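Type IV secretion system protein DotB (Yersinia pseudotuberculosis IP 31758, PDB 6GEF) probably hydrolyses ATP as a GSP E family AAA+ ATPase of a type IVb secretion system. Local coordinates at residues A[53-58]-A[65-70]; A[57-62]-A[145-150]; A[90-95]-A[110-115]. All blocks are in the same frame, centred on the assembly; numbering follows the deposited sequence.

Contact 1 (A[53-58]-A[65-70]); sequences ASDIII and SAKVKG
The beta hairpin of strands 53-59 and 65-68 is closed by an antiparallel pairing in which I57 stands opposite S65 and I56 opposite A66. In the hydrogen-bonded pair I57 and S65, S65 N donates to I57 O at 2.9 Å. Further along, K67 N donates to D55 O, and S54 N to K67 O at 2.9 Å, where the chain turns a corner at S54. One face of the hairpin is apolar. There the methyl of A53 touches A66 CB at 3.6 Å and V68 CG2 at 3.4 Å, while I56 CB lies 4.2 Å from A66 CB. Alanines suit this face because the small methyls of A53 and A66 fit side by side, and F48 of helix 38-50 covers I56 and A66. The other face carries D55, I57, S65 and K67 and meets the second subunit. K67 leaves the strand with CG anti to its carbonyl carbon (chi1 -76°) and then runs extended, passing D55 OD1 with its CB 3.9 Å away. Its NZ bonds to N258 OD1 and T256 O of the second subunit, while S65 OG bonds to A63 O and T74 OG1 within the chain. With NZ 5.5 Å from D55 OD1, the opposite charges would at most attract through space. The chemistry thus implies a two-faced hairpin: one side packed, at I56 and A66, against F48 of helix 38-50, the other carrying a long lysine whose ammonium is bonded to the second subunit.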
ATOM      1  N   ALA A  53       0.857  15.204 -47.476  1.00 72.43           N
ATOM      2  CA  ALA A  53       0.060  14.468 -46.496  1.00 70.41           C
ATOM      3  C   ALA A  53       0.773  14.464 -45.157  1.00 68.16           C
ATOM      4  O   ALA A  53       1.971  14.220 -45.081  1.00 70.55           O
ATOM      5  CB  ALA A  53      -0.180  13.044 -46.963  1.00 71.46           C
ATOM      6  N   SER A  54       0.039  14.746 -44.085  1.00 65.93           N
ATOM      7  CA  SER A  54       0.587  14.690 -42.747  1.00 63.38           C
ATOM      8  C   SER A  54       0.723  13.253 -42.260  1.00 61.02           C
ATOM      9  O   SER A  54       1.714  12.893 -41.622  1.00 63.86           O
ATOM     10  CB  SER A  54      -0.256  15.520 -41.786  1.00 63.38           C
ATOM     11  OG  SER A  54      -1.615  15.225 -41.926  1.00 68.32           O
ATOM     12  N   ASP A  55      -0.247  12.423 -42.551  1.00 60.03           N
ATOM     13  CA  ASP A  55      -0.315  11.058 -42.016  1.00 60.13           C
ATOM     14  C   ASP A  55      -0.713  10.106 -43.135  1.00 57.12           C
ATOM     15  O   ASP A  55      -1.497  10.452 -44.005  1.00 54.51           O
ATOM     16  CB  ASP A  55      -1.346  10.927 -40.863  1.00 61.97           C
ATOM     17  CG  ASP A  55      -1.276  12.080 -39.870  1.00 65.37           C
ATOM     18  OD1 ASP A  55      -1.778  13.176 -40.208  1.00 63.62           O
ATOM     19  OD2 ASP A  55      -0.657  11.908 -38.806  1.00 74.73           O
ATOM     20  N   ILE A  56      -0.146   8.913 -43.101  1.00 57.49           N
ATOM     21  CA  ILE A  56      -0.448   7.849 -44.042  1.00 59.88           C
ATOM     22  C   ILE A  56      -0.853   6.613 -43.233  1.00 57.90           C
ATOM     23  O   ILE A  56      -0.220   6.267 -42.233  1.00 55.74           O
ATOM     24  CB  ILE A  56       0.748   7.517 -44.961  1.00 63.03           C
ATOM     25  CG1 ILE A  56       0.523   6.146 -45.620  1.00 66.63           C
ATOM     26  CG2 ILE A  56       2.026   7.537 -44.234  1.00 63.05           C
ATOM     27  CD1 ILE A  56       1.662   5.692 -46.502  1.00 76.11           C
ATOM     28  N   ILE A  57      -1.937   5.983 -43.653  1.00 57.84           N
ATOM     29  CA  ILE A  57      -2.525   4.853 -42.972  1.00 55.16           C
ATOM     30  C   ILE A  57      -2.509   3.668 -43.902  1.00 53.86           C
ATOM     31  O   ILE A  57      -3.075   3.727 -44.993  1.00 52.96           O
ATOM     32  CB  ILE A  57      -3.988   5.165 -42.505  1.00 55.87           C
ATOM     33  CG1 ILE A  57      -4.021   6.511 -41.786  1.00 57.23           C
ATOM     34  CG2 ILE A  57      -4.485   4.071 -41.593  1.00 55.65           C
ATOM     35  CD1 ILE A  57      -5.377   6.835 -41.217  1.00 59.55           C
ATOM     36  N   ILE A  58      -1.895   2.584 -43.459  1.00 53.24           N
ATOM     37  CA  ILE A  58      -1.924   1.295 -44.156  1.00 53.84           C
ATOM     38  C   ILE A  58      -2.708   0.327 -43.293  1.00 53.51           C
ATOM     39  O   ILE A  58      -2.279  -0.014 -42.194  1.00 53.89           O
ATOM     40  CB  ILE A  58      -0.512   0.769 -44.437  1.00 53.57           C
ATOM     41  CG1 ILE A  58       0.356   1.839 -45.109  1.00 53.33           C
ATOM     42  CG2 ILE A  58      -0.567  -0.482 -45.273  1.00 54.72           C
ATOM     43  CD1 ILE A  58       0.865   2.928 -44.199  1.00 52.40           C
ATOM     44  N   SER A  65      -3.956   4.910 -47.456  1.00 62.67           N
ATOM     45  CA  SER A  65      -4.625   6.183 -47.319  1.00 60.60           C
ATOM     46  C   SER A  65      -3.746   7.153 -46.556  1.00 57.68           C
ATOM     47  O   SER A  65      -2.903   6.746 -45.747  1.00 58.96           O
ATOM     48  CB  SER A  65      -5.959   6.017 -46.572  1.00 62.16           C
ATOM     49  OG  SER A  65      -6.781   5.043 -47.164  1.00 62.45           O
ATOM     50  N   ALA A  66      -3.936   8.438 -46.844  1.00 56.23           N
ATOM     51  CA  ALA A  66      -3.168   9.488 -46.184  1.00 55.14           C
ATOM     52  C   ALA A  66      -4.108  10.649 -45.871  1.00 56.28           C
ATOM     53  O   ALA A  66      -5.066  10.907 -46.601  1.00 54.86           O
ATOM     54  CB  ALA A  66      -2.011   9.963 -47.043  1.00 58.62           C
ATOM     55  N   LYS A  67      -3.819  11.350 -44.787  1.00 60.60           N
ATOM     56  CA  LYS A  67      -4.449  12.613 -44.480  1.00 64.81           C
ATOM     57  C   LYS A  67      -3.661  13.740 -45.159  1.00 63.75           C
ATOM     58  O   LYS A  67      -2.819  14.391 -44.577  1.00 66.20           O
ATOM     59  CB  LYS A  67      -4.540  12.812 -42.961  1.00 66.48           C
ATOM     60  CG  LYS A  67      -5.622  11.987 -42.314  1.00 63.72           C
ATOM     61  CD  LYS A  67      -5.839  12.399 -40.887  1.00 61.93           C
ATOM     62  CE  LYS A  67      -6.959  11.609 -40.218  1.00 62.97           C
ATOM     63  NZ  LYS A  67      -6.969  11.909 -38.760  1.00 66.61           N
ATOM     64  N   VAL A  68      -3.985  13.965 -46.408  1.00 66.59           N
ATOM     65  CA  VAL A  68      -3.539  15.152 -47.141  1.00 69.03           C
ATOM     66  C   VAL A  68      -4.437  16.333 -46.698  1.00 70.60           C
ATOM     67  O   VAL A  68      -5.664  16.256 -46.760  1.00 68.24           O
ATOM     68  CB  VAL A  68      -3.636  14.954 -48.640  1.00 69.54           C
ATOM     69  CG1 VAL A  68      -3.366  16.254 -49.376  1.00 71.25           C
ATOM     70  CG2 VAL A  68      -2.693  13.865 -49.101  1.00 68.74           C
ATOM     71  N   LYS A  69      -3.782  17.388 -46.208  1.00 74.55           N
ATOM     72  CA  LYS A  69      -4.464  18.592 -45.781  1.00 76.70           C
ATOM     73  C   LYS A  69      -5.738  18.308 -45.007  1.00 72.79           C
ATOM     74  O   LYS A  69      -6.866  18.674 -45.400  1.00 73.07           O
ATOM     75  CB  LYS A  69      -4.701  19.518 -46.978  1.00 77.05           C
ATOM     76  CG  LYS A  69      -3.395  20.223 -47.427  1.00 80.63           C
ATOM     77  CD  LYS A  69      -3.390  20.367 -48.960  1.00 87.72           C
ATOM     78  CE  LYS A  69      -2.032  20.799 -49.455  1.00 88.83           C
ATOM     79  NZ  LYS A  69      -2.052  21.166 -50.885  1.00 88.74           N
ATOM     80  N   GLY A  70      -5.579  17.492 -43.979  1.00 68.12           N
ATOM     81  CA  GLY A  70      -6.677  17.216 -43.044  1.00 69.56           C
ATOM     82  C   GLY A  70      -7.801  16.338 -43.559  1.00 68.37           C
ATOM     83  O   GLY A  70      -8.641  15.968 -42.769  1.00 72.95           O
TER

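Contact 2 (A[57-62]-A[145-150]); sequences IIKQGV and TAEIVM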
ATOM      1  N   ILE A  57      -1.937   5.983 -43.653  1.00 57.84           N
ATOM      2  CA  ILE A  57      -2.525   4.853 -42.972  1.00 55.16           C
ATOM      3  C   ILE A  57      -2.509   3.668 -43.902  1.00 53.86           C
ATOM      4  O   ILE A  57      -3.075   3.727 -44.993  1.00 52.96           O
ATOM      5  CB  ILE A  57      -3.988   5.165 -42.505  1.00 55.87           C
ATOM      6  CG1 ILE A  57      -4.021   6.511 -41.786  1.00 57.23           C
ATOM      7  CG2 ILE A  57      -4.485   4.071 -41.593  1.00 55.65           C
ATOM      8  CD1 ILE A  57      -5.377   6.835 -41.217  1.00 59.55           C
ATOM      9  N   ILE A  58      -1.895   2.584 -43.459  1.00 53.24           N
ATOM     10  CA  ILE A  58      -1.924   1.295 -44.156  1.00 53.84           C
ATOM     11  C   ILE A  58      -2.708   0.327 -43.293  1.00 53.51           C
ATOM     12  O   ILE A  58      -2.279  -0.014 -42.194  1.00 53.89           O
ATOM     13  CB  ILE A  58      -0.512   0.769 -44.437  1.00 53.57           C
ATOM     14  CG1 ILE A  58       0.356   1.839 -45.109  1.00 53.33           C
ATOM     15  CG2 ILE A  58      -0.567  -0.482 -45.273  1.00 54.72           C
ATOM     16  CD1 ILE A  58       0.865   2.928 -44.199  1.00 52.40           C
ATOM     17  N   LYS A  59      -3.864  -0.096 -43.794  1.00 55.52           N
ATOM     18  CA  LYS A  59      -4.658  -1.136 -43.132  1.00 57.39           C
ATOM     19  C   LYS A  59      -5.180  -2.094 -44.186  1.00 57.24           C
ATOM     20  O   LYS A  59      -5.476  -1.703 -45.311  1.00 55.02           O
ATOM     21  CB  LYS A  59      -5.827  -0.532 -42.352  1.00 59.18           C
ATOM     22  CG  LYS A  59      -6.485  -1.502 -41.410  1.00 62.26           C
ATOM     23  CD  LYS A  59      -7.758  -0.875 -40.804  1.00 66.41           C
ATOM     24  CE  LYS A  59      -8.966  -1.063 -41.712  1.00 70.61           C
ATOM     25  NZ  LYS A  59     -10.183  -1.406 -40.886  1.00 74.21           N
ATOM     26  N   GLN A  60      -5.292  -3.362 -43.797  1.00 59.22           N
ATOM     27  CA  GLN A  60      -5.951  -4.366 -44.631  1.00 62.62           C
ATOM     28  C   GLN A  60      -7.381  -3.915 -45.030  1.00 66.20           C
ATOM     29  O   GLN A  60      -8.013  -3.146 -44.278  1.00 66.91           O
ATOM     30  CB  GLN A  60      -6.034  -5.689 -43.904  1.00 64.27           C
ATOM     31  CG  GLN A  60      -6.239  -6.884 -44.810  1.00 67.28           C
ATOM     32  CD  GLN A  60      -7.694  -7.048 -45.299  1.00 69.17           C
ATOM     33  OE1 GLN A  60      -8.628  -6.390 -44.821  1.00 71.13           O
ATOM     34  NE2 GLN A  60      -7.871  -7.898 -46.261  1.00 69.78           N
ATOM     35  N   GLY A  61      -7.793  -4.290 -46.203  1.00 67.18           N
ATOM     36  CA  GLY A  61      -9.148  -4.048 -46.640  1.00 67.39           C
ATOM     37  C   GLY A  61      -9.424  -2.660 -47.144  1.00 65.43           C
ATOM     38  O   GLY A  61     -10.515  -2.428 -47.695  1.00 62.57           O
ATOM     39  N   VAL A  62      -8.487  -1.729 -47.010  1.00 66.91           N
ATOM     40  CA  VAL A  62      -8.557  -0.441 -47.695  1.00 69.65           C
ATOM     41  C   VAL A  62      -7.216  -0.182 -48.380  1.00 66.95           C
ATOM     42  O   VAL A  62      -6.173  -0.689 -47.954  1.00 67.94           O
ATOM     43  CB  VAL A  62      -8.911   0.714 -46.727  1.00 67.41           C
ATOM     44  CG1 VAL A  62      -7.716   1.081 -45.877  1.00 65.83           C
ATOM     45  CG2 VAL A  62      -9.396   1.914 -47.496  1.00 69.53           C
ATOM     46  N   THR A 145      -4.804  -8.470 -37.597  1.00 68.38           N
ATOM     47  CA  THR A 145      -3.837  -7.885 -38.497  1.00 67.89           C
ATOM     48  C   THR A 145      -3.158  -6.700 -37.813  1.00 64.79           C
ATOM     49  O   THR A 145      -3.444  -6.352 -36.687  1.00 61.74           O
ATOM     50  CB  THR A 145      -4.508  -7.460 -39.824  1.00 71.07           C
ATOM     51  OG1 THR A 145      -3.707  -6.457 -40.468  1.00 73.59           O
ATOM     52  CG2 THR A 145      -5.899  -6.892 -39.561  1.00 73.21           C
ATOM     53  N   ALA A 146      -2.234  -6.082 -38.546  1.00 64.93           N
ATOM     54  CA  ALA A 146      -1.646  -4.807 -38.161  1.00 61.56           C
ATOM     55  C   ALA A 146      -2.379  -3.650 -38.838  1.00 56.63           C
ATOM     56  O   ALA A 146      -2.925  -3.787 -39.920  1.00 51.68           O
ATOM     57  CB  ALA A 146      -0.169  -4.801 -38.556  1.00 64.63           C
ATOM     58  N   GLU A 147      -2.371  -2.530 -38.157  1.00 58.46           N
ATOM     59  CA  GLU A 147      -2.583  -1.214 -38.798  1.00 60.78           C
ATOM     60  C   GLU A 147      -1.324  -0.387 -38.603  1.00 58.14           C
ATOM     61  O   GLU A 147      -0.788  -0.320 -37.493  1.00 60.37           O
ATOM     62  CB  GLU A 147      -3.791  -0.490 -38.179  1.00 62.56           C
ATOM     63  CG  GLU A 147      -4.721   0.117 -39.214  1.00 69.09           C
ATOM     64  CD  GLU A 147      -4.823   1.611 -39.096  1.00 75.78           C
ATOM     65  OE1 GLU A 147      -5.013   2.107 -37.960  1.00 77.19           O
ATOM     66  OE2 GLU A 147      -4.747   2.291 -40.139  1.00 88.15           O
ATOM     67  N   ILE A 148      -0.875   0.244 -39.672  1.00 55.65           N
ATOM     68  CA  ILE A 148       0.308   1.102 -39.654  1.00 55.84           C
ATOM     69  C   ILE A 148      -0.148   2.544 -39.842  1.00 52.08           C
ATOM     70  O   ILE A 148      -0.957   2.840 -40.736  1.00 49.43           O
ATOM     71  CB  ILE A 148       1.314   0.714 -40.753  1.00 55.84           C
ATOM     72  CG1 ILE A 148       1.757  -0.743 -40.584  1.00 59.54           C
ATOM     73  CG2 ILE A 148       2.509   1.627 -40.723  1.00 55.19           C
ATOM     74  CD1 ILE A 148       1.809  -1.512 -41.902  1.00 62.71           C
ATOM     75  N   VAL A 149       0.362   3.432 -38.993  1.00 49.90           N
ATOM     76  CA  VAL A 149       0.182   4.864 -39.139  1.00 51.13           C
ATOM     77  C   VAL A 149       1.534   5.537 -39.130  1.00 51.35           C
ATOM     78  O   VAL A 149       2.327   5.331 -38.222  1.00 50.96           O
ATOM     79  CB  VAL A 149      -0.707   5.425 -38.000  1.00 49.44           C
ATOM     80  CG1 VAL A 149      -0.913   6.919 -38.170  1.00 48.66           C
ATOM     81  CG2 VAL A 149      -2.075   4.745 -38.013  1.00 48.35           C
ATOM     82  N   MET A 150       1.804   6.323 -40.163  1.00 55.70           N
ATOM     83  CA  MET A 150       3.056   7.063 -40.305  1.00 58.58           C
ATOM     84  C   MET A 150       2.748   8.549 -40.293  1.00 56.95           C
ATOM     85  O   MET A 150       1.906   9.019 -41.052  1.00 56.82           O
ATOM     86  CB  MET A 150       3.771   6.703 -41.614  1.00 60.16           C
ATOM     87  CG  MET A 150       3.813   5.204 -41.896  1.00 61.12           C
ATOM     88  SD  MET A 150       5.226   4.786 -42.989  1.00 65.85           S
ATOM     89  CE  MET A 150       4.670   5.580 -44.453  1.00 62.65           C
TER
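I58 and I148 meet across strands 53-59 and 143-153, and with E147 they bury the most surface in this contact. The two isoleucines form an antiparallel hydrogen-bonded pair. I58 N donates to I148 O at 2.9 Å, and I148 N returns the bond to I58 O at the same length. Their side chains leave the same face and cross at an angle. I58 has CG1 anti to its carbonyl carbon, and its chi2 of 76° folds CD1 over, so this methyl meets I148 CG2 at 4.1 Å and M150 CG at 4.4 Å. The CD1 of I148 in turn lies 4.1 Å from I58 CB. Branched, wholly apolar side chains suit this place, since I85 and I88 of helix 82-93 close over the pair and F41 and V45 of helix 38-50 cover M150. E147 points to the opposite face, beside K59. Their contact is made by methylene groups, K59 CB and CG against E147 CG, although the residues carry opposite charges. The charged ends diverge, and each finds a partner on the second subunit. E147 OE1 forms a salt bridge with R255 NH1 of that subunit, and K59 NZ bonds to I233 O of the same neighbour. A glutamate here therefore places a negative charge at the subunit boundary, where the arginine would be expected to stabilise its ionised form. A type II turn runs from K59 to V62, with G61 at positive phi, a conformation glycine adopts easily. This is the pattern of a two-faced antiparallel sheet: I58 and I148 lie under helix 82-93 of their own chain, while I57, K59, E147 and V149 are turned to the second subunit.

Contact 3 (A[90-95]-A[110-115]); sequences LWASGS and TRYEVF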
ATOM      1  N   LEU A  90       6.870  -5.145 -42.219  1.00 70.48           N
ATOM      2  CA  LEU A  90       8.296  -5.471 -42.317  1.00 68.84           C
ATOM      3  C   LEU A  90       9.140  -4.202 -42.565  1.00 66.55           C
ATOM      4  O   LEU A  90      10.078  -3.919 -41.837  1.00 66.72           O
ATOM      5  CB  LEU A  90       8.515  -6.477 -43.420  1.00 73.70           C
ATOM      6  CG  LEU A  90       9.853  -7.226 -43.399  1.00 77.47           C
ATOM      7  CD1 LEU A  90      11.064  -6.284 -43.662  1.00 75.23           C
ATOM      8  CD2 LEU A  90       9.978  -7.963 -42.052  1.00 78.64           C
ATOM      9  N   TRP A  91       8.737  -3.429 -43.560  1.00 64.97           N
ATOM     10  CA  TRP A  91       9.576  -2.329 -44.021  1.00 69.44           C
ATOM     11  C   TRP A  91       9.533  -1.170 -43.058  1.00 67.99           C
ATOM     12  O   TRP A  91      10.589  -0.692 -42.593  1.00 72.79           O
ATOM     13  CB  TRP A  91       9.182  -1.885 -45.437  1.00 69.55           C
ATOM     14  CG  TRP A  91       9.043  -3.021 -46.415  1.00 68.98           C
ATOM     15  CD1 TRP A  91       9.830  -4.143 -46.482  1.00 67.65           C
ATOM     16  CD2 TRP A  91       8.062  -3.153 -47.441  1.00 66.64           C
ATOM     17  NE1 TRP A  91       9.393  -4.951 -47.497  1.00 65.71           N
ATOM     18  CE2 TRP A  91       8.306  -4.378 -48.090  1.00 66.30           C
ATOM     19  CE3 TRP A  91       6.993  -2.364 -47.861  1.00 65.16           C
ATOM     20  CZ2 TRP A  91       7.531  -4.821 -49.162  1.00 67.42           C
ATOM     21  CZ3 TRP A  91       6.216  -2.805 -48.925  1.00 66.90           C
ATOM     22  CH2 TRP A  91       6.490  -4.032 -49.564  1.00 68.33           C
ATOM     23  N   ALA A  92       8.340  -0.691 -42.736  1.00 67.87           N
ATOM     24  CA  ALA A  92       8.202   0.477 -41.852  1.00 70.09           C
ATOM     25  C   ALA A  92       8.726   0.193 -40.450  1.00 71.75           C
ATOM     26  O   ALA A  92       9.474   0.997 -39.890  1.00 72.96           O
ATOM     27  CB  ALA A  92       6.763   0.936 -41.812  1.00 70.99           C
ATOM     28  N   SER A  93       8.397  -0.985 -39.921  1.00 73.17           N
ATOM     29  CA  SER A  93       8.940  -1.384 -38.620  1.00 70.25           C
ATOM     30  C   SER A  93      10.473  -1.458 -38.666  1.00 74.05           C
ATOM     31  O   SER A  93      11.127  -1.051 -37.724  1.00 72.02           O
ATOM     32  CB  SER A  93       8.341  -2.716 -38.193  1.00 69.35           C
ATOM     33  OG  SER A  93       8.890  -3.793 -38.939  1.00 65.81           O
ATOM     34  N   GLY A  94      11.012  -1.974 -39.764  1.00 78.53           N
ATOM     35  CA  GLY A  94      12.406  -2.377 -39.784  1.00 79.68           C
ATOM     36  C   GLY A  94      12.718  -3.659 -39.055  1.00 82.25           C
ATOM     37  O   GLY A  94      13.885  -3.975 -38.911  1.00 83.69           O
ATOM     38  N   SER A  95      11.711  -4.428 -38.638  1.00 84.12           N
ATOM     39  CA  SER A  95      11.908  -5.663 -37.912  1.00 87.11           C
ATOM     40  C   SER A  95      11.133  -6.784 -38.586  1.00 86.58           C
ATOM     41  O   SER A  95       9.989  -6.581 -39.021  1.00 86.00           O
ATOM     42  CB  SER A  95      11.432  -5.517 -36.451  1.00 86.17           C
ATOM     43  OG  SER A  95      11.380  -6.787 -35.812  1.00 89.87           O
ATOM     44  N   THR A 110       8.428   3.302 -34.198  1.00 64.79           N
ATOM     45  CA  THR A 110       9.753   3.499 -34.766  1.00 66.11           C
ATOM     46  C   THR A 110       9.729   4.742 -35.644  1.00 64.60           C
ATOM     47  O   THR A 110       8.761   5.479 -35.684  1.00 63.89           O
ATOM     48  CB  THR A 110      10.202   2.235 -35.562  1.00 66.76           C
ATOM     49  OG1 THR A 110       9.365   1.120 -35.224  1.00 69.36           O
ATOM     50  CG2 THR A 110      11.646   1.901 -35.234  1.00 69.12           C
ATOM     51  N   ARG A 111      10.837   4.977 -36.344  1.00 67.17           N
ATOM     52  CA  ARG A 111      10.946   5.982 -37.377  1.00 66.82           C
ATOM     53  C   ARG A 111      11.276   5.331 -38.711  1.00 67.54           C
ATOM     54  O   ARG A 111      11.978   4.320 -38.767  1.00 66.27           O
ATOM     55  CB  ARG A 111      12.023   6.980 -37.007  1.00 73.05           C
ATOM     56  CG  ARG A 111      11.608   7.956 -35.877  1.00 79.49           C
ATOM     57  CD  ARG A 111      12.715   8.175 -34.861  1.00 83.54           C
ATOM     58  NE  ARG A 111      13.058   6.920 -34.191  1.00 87.64           N
ATOM     59  CZ  ARG A 111      12.399   6.387 -33.166  1.00 88.37           C
ATOM     60  NH1 ARG A 111      12.813   5.239 -32.646  1.00 86.04           N
ATOM     61  NH2 ARG A 111      11.311   7.012 -32.690  1.00 92.01           N
ATOM     62  N   TYR A 112      10.740   5.894 -39.787  1.00 67.81           N
ATOM     63  CA  TYR A 112      10.900   5.370 -41.127  1.00 70.53           C
ATOM     64  C   TYR A 112      11.236   6.532 -42.058  1.00 74.74           C
ATOM     65  O   TYR A 112      10.426   7.447 -42.203  1.00 67.79           O
ATOM     66  CB  TYR A 112       9.624   4.663 -41.588  1.00 69.50           C
ATOM     67  CG  TYR A 112       9.694   4.089 -42.991  1.00 71.43           C
ATOM     68  CD1 TYR A 112      10.315   2.875 -43.238  1.00 72.25           C
ATOM     69  CD2 TYR A 112       9.184   4.799 -44.075  1.00 71.14           C
ATOM     70  CE1 TYR A 112      10.379   2.353 -44.512  1.00 73.70           C
ATOM     71  CE2 TYR A 112       9.232   4.294 -45.350  1.00 70.93           C
ATOM     72  CZ  TYR A 112       9.845   3.071 -45.575  1.00 74.08           C
ATOM     73  OH  TYR A 112       9.912   2.541 -46.846  1.00 70.78           O
ATOM     74  N   GLU A 113      12.393   6.446 -42.716  1.00 79.40           N
ATOM     75  CA  GLU A 113      12.911   7.564 -43.504  1.00 78.99           C
ATOM     76  C   GLU A 113      12.862   7.218 -44.977  1.00 79.21           C
ATOM     77  O   GLU A 113      13.146   6.079 -45.370  1.00 80.45           O
ATOM     78  CB  GLU A 113      14.359   7.871 -43.101  1.00 83.24           C
ATOM     79  CG  GLU A 113      14.688   7.694 -41.636  1.00 86.83           C
ATOM     80  CD  GLU A 113      14.153   8.828 -40.747  1.00 88.18           C
ATOM     81  OE1 GLU A 113      14.156   8.692 -39.513  1.00 79.74           O
ATOM     82  OE2 GLU A 113      13.731   9.846 -41.301  1.00 91.13           O
ATOM     83  N   VAL A 114      12.475   8.191 -45.793  1.00 80.74           N
ATOM     84  CA  VAL A 114      12.431   8.030 -47.251  1.00 83.83           C
ATOM     85  C   VAL A 114      13.078   9.263 -47.870  1.00 84.16           C
ATOM     86  O   VAL A 114      12.864  10.388 -47.413  1.00 82.43           O
ATOM     87  CB  VAL A 114      10.962   7.854 -47.753  1.00 84.37           C
ATOM     88  CG1 VAL A 114      10.101   7.180 -46.725  1.00 85.77           C
ATOM     89  CG2 VAL A 114      10.350   9.174 -48.126  1.00 85.24           C
ATOM     90  N   PHE A 115      13.793   9.038 -48.958  1.00 90.75           N
ATOM     91  CA  PHE A 115      14.715  10.059 -49.509  1.00 94.65           C
ATOM     92  C   PHE A 115      14.166  10.523 -50.840  1.00 92.07           C
ATOM     93  O   PHE A 115      13.857   9.703 -51.722  1.00 90.86           O
ATOM     94  CB  PHE A 115      16.141   9.499 -49.689  1.00103.32           C
ATOM     95  CG  PHE A 115      16.732   8.921 -48.439  1.00114.01           C
ATOM     96  CD1 PHE A 115      16.381   7.619 -48.024  1.00118.79           C
ATOM     97  CD2 PHE A 115      17.585   9.676 -47.645  1.00116.54           C
ATOM     98  CE1 PHE A 115      16.871   7.102 -46.839  1.00118.54           C
ATOM     99  CE2 PHE A 115      18.100   9.149 -46.463  1.00117.71           C
ATOM    100  CZ  PHE A 115      17.745   7.859 -46.059  1.00118.25           C
TER
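The ring of Y112 leans against the last turn of helix 82-93, approaching the backbone of W91 and A92 obliquely. Its CD1 lies 3.5 Å from A92 CA, and its CE1 is 3.6 Å from W91 O. The methyl of A92 adds a looser contact, CB to Y112 CD1 at 4.3 Å; the small alanine lets the broad ring come up to the helix backbone. Y112 reaches this spot with CG anti to its backbone N (chi1 180°), which swings the ring off strand 108-115 toward the helix. Near the helix end, T110 OG1 approaches S93 O at 3.8 Å, a contact without a hydrogen bond. In the next shell, the F41 ring of helix 38-50 meets Y112 with planes at about 45°, and V133 of the adjoining strand touches both A92 and Y112. The helix terminus is shaped by S93, whose OG accepts from S95 N at 2.9 Å in an ST turn and also bonds to A89 O, and by G94, which leaves helical geometry with positive phi. Since no hydrogen bond crosses between these two segments, the contact is one of van der Waals fit, mostly round the Y112 ring, with T110 beside S93.

All three contacts belong to the six-stranded antiparallel sheet and the helices beside it, separate from the sheet that carries a probable P-loop. Contacts 1 and 2, centres about 12 Å apart, share I57 and I58 and use opposite edges of strand 53-59; a probable hydrogen bond from M150 N to I56 O (2.9 Å) continues between them. Contact 3 lies about 14 Å from contact 2 and 17 Å from contact 1, centre to centre, and touches contact 2 where M150 SD packs on Y112 CD2. Along the chain, contact 1 closes first, and contact 3 falls between the two halves of contact 2. Contacts 1 and 2 face the second subunit, whereas contact 3 touches no other chain.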